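Local coordinates for protein berberine bridge enzyme-like 28 (Arabidopsis thaliana, PDB 5D79) that is a secreted, FAD-dependent plant oxidoreductase of the berberine bridge enzyme-like family, involved in adaptation to salt stress, at residues G330-S335 / F346-S351. Numbering follows the deposited sequence.
Sequences GCEEMS and FPKGES
Lys348 NZ donates to a water 2.6 Å away, and that same water donates in turn to Glu332 OE1 at 2.8 Å. Glu332 OE2 faces the ammonium in a salt bridge, 3.2 Å from Lys348 NZ, which closes a small ring of ammonium, carboxylate and water; this direct contact rests on nearness of charge, with no N-H well directed at the oxygen. Lys348 CE lies slightly nearer, 3.1 Å from Glu332 OE2, so the end of the lysine runs alongside the oxygen instead of pointing at it; the methylene is probably polarised by the ammonium and tolerates such a neighbour. The CB of Glu332 already points toward the loop, and a CG anti to the backbone N (chi1 -172°) with an extended chain carries the carboxylate on across. Lys348 comes to meet it with a bend at chi3 (-74°), and the side chains cross obliquely over the 10.4 Å between the CA atoms of Glu332 and Lys348. Long, flexible, oppositely charged residues suit such a gap at the surface, where a water can complete the contact. Replacing Glu332 by an alanine removes both carboxylate oxygens, which is likely to leave the Lys348 ammonium without this counter-charge and the bridging water without this acceptor. Lys348 and Gly349 form the corner of a type II turn from Pro347 to Glu350, and Gly349 accepts a positive phi (82°) at which a CB would press on the preceding carbonyl O. This small surface bridge links strand 331-334, an edge strand of the seven-stranded antiparallel sheet beside 253-260, to the loop after helix 336-343, whose N-cap is Ser335.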
ATOM      1  N   GLY A 330     -15.845 -11.026  23.219  1.00 21.42           N
ATOM      2  CA  GLY A 330     -15.512 -10.426  21.943  1.00 20.50           C
ATOM      3  C   GLY A 330     -14.014 -10.338  21.756  1.00 22.04           C
ATOM      4  O   GLY A 330     -13.544  -9.951  20.694  1.00 20.06           O
ATOM      5  N   CYS A 331     -13.272 -10.726  22.792  1.00 24.29           N
ATOM      6  CA  CYS A 331     -11.823 -10.581  22.811  1.00 13.77           C
ATOM      7  C   CYS A 331     -11.052 -11.889  22.712  1.00 14.01           C
ATOM      8  O   CYS A 331     -11.520 -12.930  23.136  1.00 21.64           O
ATOM      9  CB  CYS A 331     -11.397  -9.878  24.080  1.00 14.03           C
ATOM     10  SG  CYS A 331     -12.149  -8.290  24.309  1.00 18.34           S
ATOM     11  N   GLU A 332      -9.843 -11.811  22.182  1.00 15.50           N
ATOM     12  CA  GLU A 332      -8.980 -12.971  22.111  1.00 17.13           C
ATOM     13  C   GLU A 332      -7.516 -12.584  22.306  1.00 21.23           C
ATOM     14  O   GLU A 332      -6.968 -11.801  21.523  1.00 24.74           O
ATOM     15  CB  GLU A 332      -9.145 -13.692  20.769  1.00 16.65           C
ATOM     16  CG  GLU A 332      -8.402 -15.014  20.745  1.00 21.05           C
ATOM     17  CD  GLU A 332      -8.802 -15.905  19.597  1.00 25.18           C
ATOM     18  OE1 GLU A 332      -9.649 -15.504  18.773  1.00 27.43           O
ATOM     19  OE2 GLU A 332      -8.256 -17.019  19.522  1.00 30.40           O
ATOM     20  N   GLU A 333      -6.891 -13.134  23.348  1.00 18.41           N
ATOM     21  CA  GLU A 333      -5.465 -12.950  23.571  1.00 16.73           C
ATOM     22  C   GLU A 333      -4.677 -13.907  22.690  1.00 14.59           C
ATOM     23  O   GLU A 333      -4.984 -15.087  22.616  1.00 15.04           O
ATOM     24  CB  GLU A 333      -5.106 -13.156  25.054  1.00 16.18           C
ATOM     25  CG  GLU A 333      -5.432 -11.948  25.953  1.00 19.79           C
ATOM     26  CD  GLU A 333      -4.861 -12.063  27.367  1.00 23.58           C
ATOM     27  OE1 GLU A 333      -4.598 -13.199  27.810  1.00 25.31           O
ATOM     28  OE2 GLU A 333      -4.676 -11.015  28.033  1.00 22.52           O
ATOM     29  N   MET A 334      -3.666 -13.385  22.007  1.00 22.46           N
ATOM     30  CA  MET A 334      -2.813 -14.195  21.137  1.00 20.43           C
ATOM     31  C   MET A 334      -1.493 -13.458  20.941  1.00 21.79           C
ATOM     32  O   MET A 334      -1.307 -12.377  21.497  1.00 21.86           O
ATOM     33  CB  MET A 334      -3.488 -14.462  19.785  1.00 16.04           C
ATOM     34  CG  MET A 334      -3.788 -13.193  18.981  1.00 15.33           C
ATOM     35  SD  MET A 334      -4.690 -13.511  17.458  1.00 15.09           S
ATOM     36  CE  MET A 334      -6.178 -14.244  18.092  1.00 18.07           C
ATOM     37  N   SER A 335      -0.580 -14.034  20.159  1.00 21.12           N
ATOM     38  CA  SER A 335       0.679 -13.351  19.848  1.00 20.71           C
ATOM     39  C   SER A 335       0.459 -12.330  18.725  1.00 18.71           C
ATOM     40  O   SER A 335      -0.563 -12.360  18.051  1.00 16.88           O
ATOM     41  CB  SER A 335       1.759 -14.361  19.463  1.00 18.76           C
ATOM     42  OG  SER A 335       1.464 -14.949  18.211  1.00 18.00           O
ATOM     43  N   PHE A 346      -7.607 -15.460   8.063  1.00 23.80           N
ATOM     44  CA  PHE A 346      -7.416 -16.906   8.099  1.00 26.24           C
ATOM     45  C   PHE A 346      -8.219 -17.533   9.247  1.00 28.95           C
ATOM     46  O   PHE A 346      -8.582 -16.843  10.207  1.00 26.93           O
ATOM     47  CB  PHE A 346      -5.931 -17.235   8.228  1.00 25.16           C
ATOM     48  CG  PHE A 346      -5.137 -16.879   7.017  1.00 24.54           C
ATOM     49  CD1 PHE A 346      -5.153 -17.694   5.904  1.00 25.03           C
ATOM     50  CD2 PHE A 346      -4.384 -15.722   6.982  1.00 25.86           C
ATOM     51  CE1 PHE A 346      -4.430 -17.364   4.780  1.00 26.45           C
ATOM     52  CE2 PHE A 346      -3.655 -15.386   5.857  1.00 27.53           C
ATOM     53  CZ  PHE A 346      -3.677 -16.212   4.757  1.00 28.08           C
ATOM     54  N   PRO A 347      -8.524 -18.836   9.138  1.00 28.09           N
ATOM     55  CA  PRO A 347      -9.149 -19.564  10.251  1.00 26.74           C
ATOM     56  C   PRO A 347      -8.335 -19.438  11.547  1.00 29.23           C
ATOM     57  O   PRO A 347      -7.117 -19.268  11.490  1.00 29.60           O
ATOM     58  CB  PRO A 347      -9.173 -21.007   9.752  1.00 27.46           C
ATOM     59  CG  PRO A 347      -9.188 -20.886   8.253  1.00 27.53           C
ATOM     60  CD  PRO A 347      -8.380 -19.667   7.930  1.00 24.84           C
ATOM     61  N   LYS A 348      -8.989 -19.506  12.703  1.00 31.92           N
ATOM     62  CA  LYS A 348      -8.256 -19.309  13.951  1.00 36.68           C
ATOM     63  C   LYS A 348      -7.477 -20.567  14.292  1.00 33.85           C
ATOM     64  O   LYS A 348      -7.992 -21.680  14.185  1.00 32.30           O
ATOM     65  CB  LYS A 348      -9.188 -18.910  15.105  1.00 41.91           C
ATOM     66  CG  LYS A 348     -10.022 -20.015  15.714  1.00 42.45           C
ATOM     67  CD  LYS A 348     -10.819 -19.492  16.907  1.00 43.85           C
ATOM     68  CE  LYS A 348      -9.937 -19.252  18.128  1.00 42.70           C
ATOM     69  NZ  LYS A 348     -10.744 -19.084  19.382  1.00 41.89           N
ATOM     70  N   GLY A 349      -6.218 -20.391  14.669  1.00 34.26           N
ATOM     71  CA  GLY A 349      -5.360 -21.530  14.925  1.00 37.72           C
ATOM     72  C   GLY A 349      -4.745 -22.121  13.666  1.00 38.44           C
ATOM     73  O   GLY A 349      -4.208 -23.229  13.690  1.00 34.96           O
ATOM     74  N   GLU A 350      -4.823 -21.381  12.564  1.00 40.06           N
ATOM     75  CA  GLU A 350      -4.152 -21.761  11.322  1.00 38.93           C
ATOM     76  C   GLU A 350      -2.623 -21.700  11.475  1.00 33.13           C
ATOM     77  O   GLU A 350      -2.106 -20.922  12.282  1.00 32.21           O
ATOM     78  CB  GLU A 350      -4.610 -20.841  10.183  1.00 40.30           C
ATOM     79  CG  GLU A 350      -4.043 -21.166   8.810  1.00 39.99           C
ATOM     80  CD  GLU A 350      -4.832 -22.234   8.091  1.00 44.83           C
ATOM     81  OE1 GLU A 350      -5.035 -23.319   8.675  1.00 49.98           O
ATOM     82  OE2 GLU A 350      -5.263 -21.978   6.945  1.00 46.12           O
ATOM     83  N   SER A 351      -1.908 -22.516  10.704  1.00 30.30           N
ATOM     84  CA  SER A 351      -0.443 -22.507  10.718  1.00 34.84           C
ATOM     85  C   SER A 351       0.115 -21.190  10.155  1.00 29.24           C
ATOM     86  O   SER A 351      -0.430 -20.638   9.194  1.00 24.53           O
ATOM     87  CB  SER A 351       0.117 -23.711   9.931  1.00 40.44           C
ATOM     88  OG  SER A 351      -0.050 -23.582   8.524  1.00 43.40           O
TER
HETATM   89  O   HOH W   1     -12.035 -16.793  19.416  1.00 19.48           O